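Local coordinates for protein AvmM (Streptomyces sp. NBRC 109436, PDB 7FE6) that catalyses macrocyclization by dehydration and Michael-type addition in the biosynthesis of alchivemycin A, at residues G17-D22 / G176-R181; S44-N49 / S135-V140; T58-V63 / I155-G160; L72-F77 / I109-S114; K95-Q100 / I170-F175. All coordinates share one frame; numbering follows the deposited sequence.

Contact 1 (G17-D22 / G176-R181); sequences GFRVND and GNVFGR
Val20 and Phe179 form a single β-bridge, a minimal join between a short N-terminal strand and the start of the strand that ends the fold. The bonding has the parallel pattern, in which both backbone polar groups of one residue bind the residues flanking its partner. Phe179 N donates to Arg19 O at 3.0 Å. Phe179 O then receives Asn21 N at 2.6 Å, nearly along the C=O axis. The two segments diverge by 40° end to end, but Gly180 CA still lies close to Asn21 O, at 3.2 Å in a CA-H...O contact.

Side chains pack at both ends of the bridge. Val178 CG1 sits over one face of the Arg19 guanidinium, 3.4 Å from Arg19 CZ; the arginine chain bends at chi3 (-73°), which turns its flat end across the valine. Phe18 and Phe179 meet loosely, ring carbon to ring carbon, with Phe18 CD1 4.1 Å from Phe179 CE2. At the other end Asp22 OD1 lies against the aliphatic part of Arg181, 3.4 Å from Arg181 CG, and its carboxylate does not reach the guanidinium.

Outside the bridge, Val20 pairs with Arg13 of strand 13-15, and Arg19 makes a cation-pi contact with Tyr12. Asn177 and Val178 form a classic β-bulge opposite Met161 of strand 153-162, the strand that also bonds Gly180 through Pro159.

Contact 2 (S44-N49 / S135-V140); sequences SVFYTN and SVTAHV
The Tyr47 ring has Val136 over one face: Val136 CB lies 3.8 Å from the ring centroid of Tyr47 and 27° off the ring normal, a CH-pi contact displaced toward the rim. The two side chains run side by side in the same direction. Tyr47 takes the chi1 position between N and carbonyl carbon (58°), which lays its ring across the neighbouring strand, where Val136 CB comes within 3.4 Å of Tyr47 CZ. On the other side of the sheet the Phe46 ring has Ser44 OG at its edge, in plane, while Thr137 OG1 approaches Phe46 CB at 3.3 Å.

Between these layers runs a regular antiparallel ladder. Val45 and Ala138 exchange two hydrogen bonds, Ala138 N to Val45 O being 2.7 Å, and Tyr47 and Val136 exchange two more, each 2.9 Å between N and O. Val45 CG1 extends the apolar side by touching Val140 CG2 at 3.8 Å.

The two faces serve different ends. Val45 and Tyr47 lean on Leu60 of the opposing sheet, and Tyr47 OH bonds Thr58. Ser44 and Thr137 bond Ser186 of the third subunit, and Ser135 bonds its Gln184. Such alternation is characteristic of sandwiched sheets with an apolar interior; here the outer face, mostly hydroxyl-bearing but including Phe46 and His139, meets that subunit, and Ser135 directly follows Val133 and Glu134 of the alchivemycin A pocket.

Contact 3 (T58-V63 / I155-G160); sequences TGLNLV and IFALPG
Asn61 grips Leu158 with both backbone and side chain. Leu158 O accepts Asn61 N at 3.0 Å and Asn61 ND2 at 3.2 Å, the two donors arriving from opposite faces of the carbonyl plane, so one oxygen is held by two N-H groups of the same residue. Asn61 O in turn takes Leu158 N in an almost straight bond, with an N-H...O angle of 176°. The asparagine carries its CG beside its own backbone N (chi1 -57°), which points the amide along the partner strand toward Gly160. A side chain at Gly160 would collide with Asn61 ND2.

Further along, Val63 and Phe156 bond reciprocally, with Val63 N to Phe156 O at 2.8 Å. Val63 O also lies at the edge of the Phe156 ring, in its plane and 3.8 Å from Phe156 CD1. Gly59 and Gly160 make the third reciprocal pair, and these alternate with the non-hydrogen-bonded pairs Leu60-Pro159 and Leu62-Ala157.

This is a twisted antiparallel ladder, its strands at 156°, in the middle of a five-stranded mixed sheet. On the face bearing the leucines, Leu62 CG meets Ile155 CG2 at 3.9 Å and Leu60 CD1 meets Ala157 CB at 4.3 Å.

A second shell sets these groups in place. Leu60 and Ala157 pack against Val45, and Pro159 against Tyr47, all from the opposing sheet. Asn61 ND2 also donates to Phe175 O, its stronger partner, from the loop before strand 178-189. Within the sheet, Leu60 and Leu62 bond Leu113 and Cys111 on one flank, while Ala157 bonds Gln183 on the other.

Contact 4 (L72-F77 / I109-S114); sequences LRREDF and IACQLS
Ile109 reaches the 72-77 turn with its branches splayed by two torsions. With CG1 beside the backbone N (chi1 -50°) and the chain folded again at chi2 (-57°), Ile109 CD1 swings to 3.7 Å from Leu72 O, and CG2, placed opposite that nitrogen, comes to 3.9 Å from Arg74 CB. Ile109 CG1 also packs on Leu72 CG at 4.2 Å. The Arg74 chain leaves extended and then bends at chi2 (59°), which lays Arg74 CD alongside Cys111 SG at 3.9 Å.

Phe77 joins the cluster from the end of the 72-77 segment. Its ring presents an edge to the strand, so that Phe77 CZ lies 4.2 Å from Ile109 CG2 and 4.3 Å from Cys111 SG. The sulfur lies in the plane of the ring, 5.5 Å from its centroid, as an edge-on sulfur-aromatic contact. One face of the same ring carries Arg74 O, over its centre. With an alanine here in place of Ile109, the branches that bridge the Leu72 carbonyl, Arg74 CB and Phe77 CZ would be gone, which would probably open a gap between the strand and the turn.

The turn has its own fastening: Asp76 OD2 accepts Arg73 N at 2.7 Å across the short 3-10 segment, while Asp76 OD1 makes a salt bridge to Arg145. Arg74 NE is bonded to Gln91.

These polar partners lie within the turn or outside the contact, and the hold on edge strand 107-113 is carried by aliphatic, aromatic and sulfur surfaces, so the fit probably depends more on shape than on charge.

Contact 5 (K95-Q100 / I170-F175); sequences KCWDPQ and IIPGLF
Trp97 and Ile171 supply the CH-pi part of this loop-to-loop contact. Ile171 CG2 stands over the five-membered ring of Trp97, 3.6 Å from its centroid and 13° off the normal. The opposite face is occupied by Gln100 NE2, 3.4 Å above the plane of the Trp97 ring and fixed there by a hydrogen bond to Asp98 O. Trp97 has its CG nearly opposite the backbone N (chi1 -158°), which sets the indole between these two groups.

Apolar contacts flank the indole. Leu174 CD2 reaches Trp97 CB at 4.1 Å, and Pro172 CG lies 4.3 Å from Trp97 CD1. Replacing Trp97 by a serine would probably leave Ile171 CG2 and the Gln100 amide without the flat surface that separates them.

Backbone contacts depend on the type II turn from Ile171 to Leu174. Gly173 CA comes to 3.5 Å from Cys96 O in a CA-H...O contact, and a side chain there would strike that oxygen. Lys95 O and Gly173 O, two acceptors, stand only 3.1 Å apart. Gln112 NE2 bonds Gly173 O and Gln91 NE2 weakly bonds Lys95 O, so this carbonyl pair is probably eased by outside donors, while aliphatic groups packed on the indole probably supply most of the cohesion.

From the N terminus, segment 17-22 meets 176-181 to close contact 1, the widest loop, which encloses the other four and ties strand 18-20 to the start of strand 178-189. Segment 44-49 closes contact 2 at 135-140, and 58-63 closes contact 3 at 155-160; these two cross, each pairing strands within one of two facing sheets, and their side chains meet between them. Contact 4, 72-77 with 109-114, lies within both loops and fastens a turn to the edge strand of contact 3's sheet. Contact 5 begins inside contact 4 at 95-100 and closes at 170-175, crossing contacts 2, 3 and 4. It joins two loops beside strand 107-113 and, through Ile171, touches contact 1.

Contact 1 (G17-D22 / G176-R181)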
# COMPACT_ATOMS: atom_id res chain seq x y z
N GLY A 17 4.16 10.36 25.33
CA GLY A 17 3.93 9.55 26.50
C GLY A 17 3.18 8.26 26.23
O GLY A 17 2.80 7.57 27.19
N PHE A 18 2.99 7.89 24.97
CA PHE A 18 2.03 6.87 24.59
C PHE A 18 2.72 5.56 24.29
O PHE A 18 3.88 5.52 23.87
CB PHE A 18 1.24 7.33 23.35
CG PHE A 18 0.54 8.64 23.53
CD1 PHE A 18 -0.66 8.71 24.23
CD2 PHE A 18 1.09 9.81 23.04
CE1 PHE A 18 -1.31 9.93 24.41
CE2 PHE A 18 0.45 11.02 23.22
CZ PHE A 18 -0.75 11.08 23.90
N ARG A 19 1.99 4.47 24.51
CA ARG A 19 2.50 3.14 24.23
C ARG A 19 2.01 2.71 22.86
O ARG A 19 0.83 2.86 22.52
CB ARG A 19 2.04 2.16 25.31
CG ARG A 19 2.65 2.46 26.68
CD ARG A 19 2.23 1.42 27.69
NE ARG A 19 0.83 1.57 28.07
CZ ARG A 19 0.09 0.58 28.58
NH1 ARG A 19 0.63 -0.63 28.75
NH2 ARG A 19 -1.17 0.79 28.91
N VAL A 20 2.93 2.17 22.06
CA VAL A 20 2.66 1.88 20.66
C VAL A 20 3.10 0.46 20.37
O VAL A 20 4.27 0.10 20.59
CB VAL A 20 3.36 2.89 19.73
CG1 VAL A 20 3.33 2.39 18.31
CG2 VAL A 20 2.71 4.27 19.86
N ASN A 21 2.16 -0.36 19.90
CA ASN A 21 2.44 -1.70 19.41
C ASN A 21 2.43 -1.65 17.89
O ASN A 21 1.37 -1.56 17.28
CB ASN A 21 1.42 -2.69 19.95
CG ASN A 21 1.82 -4.12 19.67
OD1 ASN A 21 2.67 -4.38 18.82
ND2 ASN A 21 1.19 -5.06 20.36
N ASP A 22 3.63 -1.68 17.29
CA ASP A 22 3.84 -1.73 15.84
C ASP A 22 3.31 -3.00 15.18
O ASP A 22 3.21 -3.03 13.95
CB ASP A 22 5.33 -1.62 15.50
CG ASP A 22 5.86 -0.22 15.68
OD1 ASP A 22 5.12 0.74 15.34
OD2 ASP A 22 7.00 -0.09 16.17
N GLY A 176 -8.98 3.94 22.44
CA GLY A 176 -7.80 3.20 22.83
C GLY A 176 -6.97 3.82 23.94
O GLY A 176 -7.03 5.03 24.17
N ASN A 177 -6.24 2.98 24.68
CA ASN A 177 -5.22 3.45 25.60
C ASN A 177 -3.81 3.13 25.14
O ASN A 177 -2.87 3.79 25.58
CB ASN A 177 -5.46 2.88 27.01
CG ASN A 177 -5.19 1.39 27.09
OD1 ASN A 177 -5.36 0.67 26.11
ND2 ASN A 177 -4.81 0.92 28.27
N VAL A 178 -3.64 2.14 24.27
CA VAL A 178 -2.40 1.94 23.55
C VAL A 178 -2.74 1.91 22.06
O VAL A 178 -3.90 1.74 21.68
CB VAL A 178 -1.68 0.65 23.98
CG1 VAL A 178 -1.32 0.74 25.47
CG2 VAL A 178 -2.56 -0.55 23.71
N PHE A 179 -1.71 2.07 21.22
CA PHE A 179 -1.96 2.35 19.81
C PHE A 179 -1.07 1.52 18.90
O PHE A 179 -0.08 0.91 19.33
CB PHE A 179 -1.78 3.85 19.51
CG PHE A 179 -2.68 4.72 20.33
CD1 PHE A 179 -3.97 4.98 19.92
CD2 PHE A 179 -2.25 5.24 21.54
CE1 PHE A 179 -4.82 5.77 20.69
CE2 PHE A 179 -3.09 6.02 22.33
CZ PHE A 179 -4.37 6.29 21.90
N GLY A 180 -1.45 1.47 17.63
CA GLY A 180 -0.71 0.74 16.62
C GLY A 180 0.20 1.64 15.80
O GLY A 180 0.44 2.81 16.12
N ARG A 181 0.71 1.06 14.72
CA ARG A 181 1.66 1.73 13.83
C ARG A 181 0.92 2.71 12.92
O ARG A 181 -0.03 2.33 12.24
CB ARG A 181 2.40 0.68 13.00
CG ARG A 181 3.62 1.21 12.27
CD ARG A 181 4.22 0.17 11.37
NE ARG A 181 3.49 0.01 10.13
CZ ARG A 181 4.01 -0.49 9.00
NH1 ARG A 181 5.28 -0.88 8.97
NH2 ARG A 181 3.26 -0.60 7.91

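Contact 2 (S44-N49 / S135-V140)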
# COMPACT_ATOMS: atom_id res chain seq x y z
N SER A 44 -11.03 2.62 1.49
CA SER A 44 -11.10 1.69 2.59
C SER A 44 -9.78 1.73 3.34
O SER A 44 -8.74 2.12 2.81
CB SER A 44 -11.47 0.25 2.15
OG SER A 44 -10.38 -0.46 1.58
N VAL A 45 -9.86 1.39 4.62
CA VAL A 45 -8.69 1.34 5.49
C VAL A 45 -8.96 0.22 6.48
O VAL A 45 -10.10 0.02 6.91
CB VAL A 45 -8.43 2.73 6.16
CG1 VAL A 45 -9.73 3.31 6.76
CG2 VAL A 45 -7.31 2.67 7.21
N PHE A 46 -7.92 -0.53 6.83
CA PHE A 46 -8.13 -1.69 7.66
C PHE A 46 -6.91 -1.89 8.54
O PHE A 46 -5.79 -1.61 8.11
CB PHE A 46 -8.43 -2.96 6.83
CG PHE A 46 -7.71 -3.01 5.48
CD1 PHE A 46 -8.22 -2.34 4.37
CD2 PHE A 46 -6.56 -3.79 5.32
CE1 PHE A 46 -7.58 -2.39 3.15
CE2 PHE A 46 -5.90 -3.86 4.09
CZ PHE A 46 -6.42 -3.16 2.99
N TYR A 47 -7.12 -2.33 9.77
CA TYR A 47 -6.00 -2.60 10.66
C TYR A 47 -5.92 -4.10 10.92
O TYR A 47 -6.95 -4.77 11.06
CB TYR A 47 -6.09 -1.78 11.95
CG TYR A 47 -7.34 -1.96 12.81
CD1 TYR A 47 -8.49 -1.19 12.57
CD2 TYR A 47 -7.34 -2.82 13.92
CE1 TYR A 47 -9.63 -1.31 13.38
CE2 TYR A 47 -8.46 -2.96 14.73
CZ TYR A 47 -9.61 -2.20 14.45
OH TYR A 47 -10.72 -2.32 15.24
N THR A 48 -4.68 -4.62 10.96
CA THR A 48 -4.41 -6.05 10.97
C THR A 48 -3.46 -6.38 12.10
O THR A 48 -2.47 -5.67 12.31
CB THR A 48 -3.79 -6.53 9.65
OG1 THR A 48 -4.67 -6.25 8.56
CG2 THR A 48 -3.48 -8.05 9.70
N ASN A 49 -3.76 -7.46 12.84
CA ASN A 49 -2.86 -7.90 13.91
C ASN A 49 -1.77 -8.75 13.27
O ASN A 49 -1.97 -9.93 12.98
CB ASN A 49 -3.61 -8.66 15.00
CG ASN A 49 -2.75 -8.87 16.24
OD1 ASN A 49 -1.54 -8.70 16.20
ND2 ASN A 49 -3.39 -9.22 17.36
N SER A 135 -8.30 -8.89 10.96
CA SER A 135 -8.28 -7.49 10.55
C SER A 135 -9.69 -6.92 10.62
O SER A 135 -10.68 -7.66 10.54
CB SER A 135 -7.69 -7.33 9.13
OG SER A 135 -8.63 -7.62 8.12
N VAL A 136 -9.75 -5.59 10.78
CA VAL A 136 -11.00 -4.82 10.82
C VAL A 136 -10.90 -3.73 9.76
O VAL A 136 -9.88 -3.04 9.66
CB VAL A 136 -11.25 -4.20 12.22
CG1 VAL A 136 -12.44 -3.23 12.19
CG2 VAL A 136 -11.44 -5.28 13.29
N THR A 137 -11.97 -3.55 8.99
CA THR A 137 -11.99 -2.58 7.90
C THR A 137 -12.99 -1.48 8.20
O THR A 137 -14.10 -1.76 8.68
CB THR A 137 -12.40 -3.25 6.57
OG1 THR A 137 -11.38 -4.15 6.11
CG2 THR A 137 -12.71 -2.21 5.48
N ALA A 138 -12.62 -0.25 7.88
CA ALA A 138 -13.56 0.84 7.75
C ALA A 138 -13.64 1.20 6.28
O ALA A 138 -12.60 1.44 5.65
CB ALA A 138 -13.15 2.06 8.59
N HIS A 139 -14.84 1.17 5.72
CA HIS A 139 -15.08 1.82 4.44
C HIS A 139 -15.41 3.28 4.74
O HIS A 139 -16.21 3.56 5.64
CB HIS A 139 -16.22 1.12 3.71
CG HIS A 139 -15.97 -0.33 3.41
ND1 HIS A 139 -15.54 -0.77 2.17
CD2 HIS A 139 -16.07 -1.43 4.20
CE1 HIS A 139 -15.40 -2.09 2.21
NE2 HIS A 139 -15.72 -2.51 3.43
N VAL A 140 -14.79 4.22 4.03
CA VAL A 140 -14.85 5.62 4.43
C VAL A 140 -15.28 6.49 3.26
O VAL A 140 -14.67 6.43 2.18
CB VAL A 140 -13.49 6.11 4.97
CG1 VAL A 140 -13.64 7.51 5.51
CG2 VAL A 140 -12.96 5.20 6.01

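Contact 3 (T58-V63 / I155-G160)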
# COMPACT_ATOMS: atom_id res chain seq x y z
N THR A 58 -10.75 -3.09 20.13
CA THR A 58 -10.00 -2.26 19.21
C THR A 58 -10.95 -1.39 18.41
O THR A 58 -12.08 -1.80 18.13
CB THR A 58 -9.18 -3.07 18.21
OG1 THR A 58 -10.09 -3.83 17.41
CG2 THR A 58 -8.17 -3.98 18.90
N GLY A 59 -10.44 -0.24 17.97
CA GLY A 59 -11.15 0.62 17.04
C GLY A 59 -10.18 1.49 16.28
O GLY A 59 -9.07 1.77 16.75
N LEU A 60 -10.61 1.93 15.10
CA LEU A 60 -9.77 2.74 14.23
C LEU A 60 -9.92 4.24 14.52
O LEU A 60 -11.03 4.74 14.72
CB LEU A 60 -10.10 2.49 12.75
CG LEU A 60 -9.26 3.35 11.78
CD1 LEU A 60 -7.79 2.95 11.82
CD2 LEU A 60 -9.81 3.46 10.36
N ASN A 61 -8.79 4.94 14.50
CA ASN A 61 -8.77 6.39 14.45
C ASN A 61 -8.18 6.84 13.11
O ASN A 61 -7.33 6.15 12.53
CB ASN A 61 -7.95 6.98 15.61
CG ASN A 61 -8.48 6.54 16.98
OD1 ASN A 61 -9.53 6.99 17.43
ND2 ASN A 61 -7.76 5.62 17.63
N LEU A 62 -8.69 7.97 12.61
CA LEU A 62 -8.29 8.56 11.34
C LEU A 62 -7.93 10.02 11.59
O LEU A 62 -8.70 10.74 12.24
CB LEU A 62 -9.42 8.46 10.31
CG LEU A 62 -9.15 8.08 8.86
CD1 LEU A 62 -8.53 6.70 8.73
CD2 LEU A 62 -10.46 8.12 8.15
N VAL A 63 -6.77 10.45 11.12
CA VAL A 63 -6.32 11.82 11.35
C VAL A 63 -6.20 12.54 10.02
O VAL A 63 -5.57 12.04 9.09
CB VAL A 63 -4.98 11.87 12.10
CG1 VAL A 63 -4.60 13.29 12.37
CG2 VAL A 63 -5.10 11.11 13.39
N ILE A 155 -3.97 11.82 5.17
CA ILE A 155 -4.85 11.04 6.01
C ILE A 155 -3.98 10.01 6.73
O ILE A 155 -3.16 9.33 6.09
CB ILE A 155 -5.96 10.36 5.20
CG1 ILE A 155 -6.68 11.40 4.35
CG2 ILE A 155 -6.95 9.71 6.13
CD1 ILE A 155 -7.70 10.82 3.36
N PHE A 156 -4.16 9.90 8.03
CA PHE A 156 -3.36 8.99 8.83
C PHE A 156 -4.25 7.99 9.55
O PHE A 156 -5.31 8.35 10.07
CB PHE A 156 -2.51 9.71 9.86
CG PHE A 156 -1.44 10.59 9.28
CD1 PHE A 156 -1.77 11.86 8.78
CD2 PHE A 156 -0.11 10.16 9.25
CE1 PHE A 156 -0.80 12.69 8.27
CE2 PHE A 156 0.87 10.97 8.73
CZ PHE A 156 0.53 12.25 8.24
N ALA A 157 -3.84 6.73 9.52
CA ALA A 157 -4.55 5.66 10.20
C ALA A 157 -3.83 5.35 11.51
O ALA A 157 -2.64 5.02 11.52
CB ALA A 157 -4.63 4.42 9.32
N LEU A 158 -4.56 5.45 12.62
CA LEU A 158 -4.00 5.22 13.94
C LEU A 158 -4.87 4.17 14.62
O LEU A 158 -5.91 4.51 15.21
CB LEU A 158 -3.96 6.50 14.78
CG LEU A 158 -3.54 6.33 16.24
CD1 LEU A 158 -2.05 5.96 16.39
CD2 LEU A 158 -3.92 7.56 17.06
N PRO A 159 -4.49 2.90 14.55
CA PRO A 159 -5.25 1.86 15.24
C PRO A 159 -5.18 2.05 16.76
O PRO A 159 -4.11 2.26 17.32
CB PRO A 159 -4.57 0.56 14.80
CG PRO A 159 -3.80 0.94 13.56
CD PRO A 159 -3.36 2.34 13.79
N GLY A 160 -6.34 2.03 17.40
CA GLY A 160 -6.44 2.11 18.86
C GLY A 160 -6.87 0.78 19.47
O GLY A 160 -7.78 0.12 18.96

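Contact 4 (L72-F77 / I109-S114)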
# COMPACT_ATOMS: atom_id res chain seq x y z
N LEU A 72 -8.33 24.49 9.35
CA LEU A 72 -9.21 23.33 9.17
C LEU A 72 -9.85 22.91 10.50
O LEU A 72 -9.20 22.88 11.55
CB LEU A 72 -8.43 22.17 8.56
CG LEU A 72 -9.10 20.80 8.40
CD1 LEU A 72 -10.22 20.87 7.37
CD2 LEU A 72 -8.09 19.71 8.00
N ARG A 73 -11.15 22.63 10.46
CA ARG A 73 -11.86 22.07 11.61
C ARG A 73 -12.65 20.84 11.18
O ARG A 73 -12.84 20.59 9.99
CB ARG A 73 -12.80 23.10 12.24
CG ARG A 73 -12.07 24.32 12.73
CD ARG A 73 -11.10 24.00 13.88
NE ARG A 73 -10.41 25.21 14.32
CZ ARG A 73 -9.19 25.56 13.92
NH1 ARG A 73 -8.49 24.76 13.11
NH2 ARG A 73 -8.66 26.70 14.36
N ARG A 74 -13.17 20.09 12.17
CA ARG A 74 -13.97 18.90 11.87
C ARG A 74 -15.14 19.22 10.95
O ARG A 74 -15.51 18.42 10.08
CB ARG A 74 -14.48 18.27 13.18
CG ARG A 74 -15.48 17.13 13.00
CD ARG A 74 -14.92 15.96 12.17
NE ARG A 74 -15.90 14.89 12.02
CZ ARG A 74 -16.85 14.85 11.09
NH1 ARG A 74 -16.94 15.83 10.19
NH2 ARG A 74 -17.70 13.83 11.04
N GLU A 75 -15.74 20.41 11.15
CA GLU A 75 -16.89 20.90 10.41
C GLU A 75 -16.63 21.15 8.92
O GLU A 75 -17.59 21.21 8.15
CB GLU A 75 -17.38 22.21 11.05
CG GLU A 75 -18.00 22.07 12.46
CD GLU A 75 -16.99 21.64 13.52
OE1 GLU A 75 -15.94 22.31 13.64
OE2 GLU A 75 -17.25 20.60 14.22
N ASP A 76 -15.37 21.29 8.50
CA ASP A 76 -15.08 21.66 7.11
C ASP A 76 -15.14 20.47 6.16
O ASP A 76 -14.87 20.64 4.96
CB ASP A 76 -13.69 22.30 7.00
CG ASP A 76 -13.60 23.61 7.72
OD1 ASP A 76 -14.53 24.43 7.58
OD2 ASP A 76 -12.59 23.79 8.44
N PHE A 77 -15.43 19.29 6.68
CA PHE A 77 -15.56 18.11 5.85
C PHE A 77 -16.68 17.22 6.37
O PHE A 77 -17.13 17.34 7.51
CB PHE A 77 -14.22 17.36 5.77
CG PHE A 77 -13.62 16.97 7.10
CD1 PHE A 77 -13.90 15.73 7.68
CD2 PHE A 77 -12.73 17.81 7.75
CE1 PHE A 77 -13.32 15.36 8.89
CE2 PHE A 77 -12.15 17.44 8.96
CZ PHE A 77 -12.45 16.21 9.52
N ILE A 109 -6.99 16.99 12.58
CA ILE A 109 -8.26 16.68 13.24
C ILE A 109 -8.32 15.16 13.37
O ILE A 109 -8.45 14.45 12.36
CB ILE A 109 -9.47 17.20 12.44
CG1 ILE A 109 -9.31 18.68 12.04
CG2 ILE A 109 -10.73 17.06 13.27
CD1 ILE A 109 -9.08 19.60 13.18
N ALA A 110 -8.21 14.66 14.60
CA ALA A 110 -8.24 13.23 14.87
C ALA A 110 -9.68 12.76 15.09
O ALA A 110 -10.40 13.32 15.92
CB ALA A 110 -7.37 12.89 16.08
N CYS A 111 -10.10 11.75 14.32
CA CYS A 111 -11.47 11.26 14.32
C CYS A 111 -11.53 9.78 14.68
O CYS A 111 -10.79 8.96 14.12
CB CYS A 111 -12.12 11.47 12.96
SG CYS A 111 -12.16 13.16 12.49
N GLN A 112 -12.47 9.44 15.55
CA GLN A 112 -12.70 8.06 15.92
C GLN A 112 -13.67 7.40 14.95
O GLN A 112 -14.79 7.89 14.74
CB GLN A 112 -13.21 7.97 17.36
CG GLN A 112 -13.25 6.55 17.91
CD GLN A 112 -13.76 6.48 19.35
OE1 GLN A 112 -14.26 5.45 19.79
NE2 GLN A 112 -13.58 7.57 20.10
N LEU A 113 -13.25 6.28 14.37
CA LEU A 113 -14.08 5.45 13.49
C LEU A 113 -14.21 4.03 14.06
O LEU A 113 -13.95 3.05 13.35
CB LEU A 113 -13.45 5.38 12.08
CG LEU A 113 -13.68 6.54 11.12
CD1 LEU A 113 -13.02 7.83 11.62
CD2 LEU A 113 -13.13 6.18 9.75
N SER A 114 -14.68 3.92 15.32
CA SER A 114 -14.72 2.64 16.01
C SER A 114 -16.12 2.04 15.88
O SER A 114 -17.03 2.64 15.32
CB SER A 114 -14.38 2.79 17.50
OG SER A 114 -15.38 3.53 18.22

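Contact 5 (K95-Q100 / I170-F175)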
# COMPACT_ATOMS: atom_id res chain seq x y z
N LYS A 95 -16.90 12.45 18.94
CA LYS A 95 -15.86 11.42 19.03
C LYS A 95 -14.67 11.80 18.16
O LYS A 95 -14.16 11.03 17.35
CB LYS A 95 -16.40 10.04 18.65
CG LYS A 95 -17.47 9.46 19.57
CD LYS A 95 -17.72 7.97 19.27
CE LYS A 95 -19.03 7.46 19.86
NZ LYS A 95 -20.25 8.13 19.31
N CYS A 96 -14.25 13.05 18.33
CA CYS A 96 -13.05 13.57 17.70
C CYS A 96 -12.19 14.22 18.77
O CYS A 96 -12.69 14.59 19.84
CB CYS A 96 -13.35 14.62 16.61
SG CYS A 96 -14.29 14.01 15.20
N TRP A 97 -10.89 14.24 18.52
CA TRP A 97 -9.99 15.04 19.32
C TRP A 97 -10.12 16.50 18.89
O TRP A 97 -10.55 16.81 17.79
CB TRP A 97 -8.56 14.52 19.16
CG TRP A 97 -7.65 14.89 20.27
CD1 TRP A 97 -7.98 15.46 21.46
CD2 TRP A 97 -6.23 14.70 20.30
NE1 TRP A 97 -6.85 15.65 22.23
CE2 TRP A 97 -5.76 15.19 21.54
CE3 TRP A 97 -5.30 14.18 19.39
CZ2 TRP A 97 -4.42 15.16 21.90
CZ3 TRP A 97 -3.96 14.15 19.75
CH2 TRP A 97 -3.53 14.64 21.00
N ASP A 98 -9.77 17.40 19.81
CA ASP A 98 -9.74 18.81 19.49
C ASP A 98 -8.59 19.10 18.52
O ASP A 98 -7.59 18.38 18.51
CB ASP A 98 -9.57 19.66 20.74
CG ASP A 98 -10.85 19.80 21.51
OD1 ASP A 98 -11.92 19.63 20.91
OD2 ASP A 98 -10.79 20.14 22.71
N PRO A 99 -8.72 20.18 17.69
CA PRO A 99 -7.64 20.54 16.77
C PRO A 99 -6.26 20.49 17.41
O PRO A 99 -6.10 20.86 18.58
CB PRO A 99 -7.99 21.98 16.37
CG PRO A 99 -9.47 22.07 16.52
CD PRO A 99 -9.85 21.13 17.63
N GLN A 100 -5.29 19.94 16.70
CA GLN A 100 -3.91 19.89 17.15
C GLN A 100 -3.05 20.67 16.16
O GLN A 100 -3.30 20.64 14.96
CB GLN A 100 -3.41 18.45 17.26
CG GLN A 100 -4.20 17.57 18.21
CD GLN A 100 -4.11 18.05 19.65
OE1 GLN A 100 -3.01 18.20 20.19
NE2 GLN A 100 -5.26 18.32 20.26
N ILE A 170 -7.68 6.78 26.36
CA ILE A 170 -6.76 7.67 27.07
C ILE A 170 -6.76 9.07 26.47
O ILE A 170 -6.43 10.04 27.15
CB ILE A 170 -5.35 7.06 27.15
CG1 ILE A 170 -4.65 7.54 28.42
CG2 ILE A 170 -4.52 7.39 25.92
CD1 ILE A 170 -3.28 6.92 28.66
N ILE A 171 -7.05 9.18 25.18
CA ILE A 171 -7.14 10.47 24.50
C ILE A 171 -8.62 10.81 24.32
O ILE A 171 -9.36 10.00 23.74
CB ILE A 171 -6.45 10.44 23.13
CG1 ILE A 171 -4.99 10.00 23.28
CG2 ILE A 171 -6.53 11.81 22.48
CD1 ILE A 171 -4.27 9.96 21.96
N PRO A 172 -9.09 11.97 24.78
CA PRO A 172 -10.53 12.25 24.71
C PRO A 172 -10.98 12.34 23.27
O PRO A 172 -10.37 13.02 22.44
CB PRO A 172 -10.67 13.59 25.46
CG PRO A 172 -9.34 14.22 25.36
CD PRO A 172 -8.34 13.09 25.37
N GLY A 173 -12.04 11.60 22.95
CA GLY A 173 -12.58 11.53 21.62
C GLY A 173 -12.11 10.35 20.80
O GLY A 173 -12.82 9.93 19.89
N LEU A 174 -10.94 9.79 21.11
CA LEU A 174 -10.35 8.72 20.33
C LEU A 174 -10.42 7.38 21.06
O LEU A 174 -10.38 7.32 22.30
CB LEU A 174 -8.89 9.03 19.99
CG LEU A 174 -8.59 10.38 19.35
CD1 LEU A 174 -7.14 10.44 18.91
CD2 LEU A 174 -9.53 10.66 18.20
N PHE A 175 -10.42 6.29 20.27
CA PHE A 175 -10.50 4.95 20.83
C PHE A 175 -9.12 4.43 21.19
O PHE A 175 -8.19 4.47 20.37
CB PHE A 175 -11.17 3.97 19.86
CG PHE A 175 -11.41 2.62 20.48
CD1 PHE A 175 -10.41 1.66 20.48
CD2 PHE A 175 -12.61 2.35 21.12
CE1 PHE A 175 -10.61 0.43 21.09
CE2 PHE A 175 -12.83 1.12 21.73
CZ PHE A 175 -11.83 0.15 21.71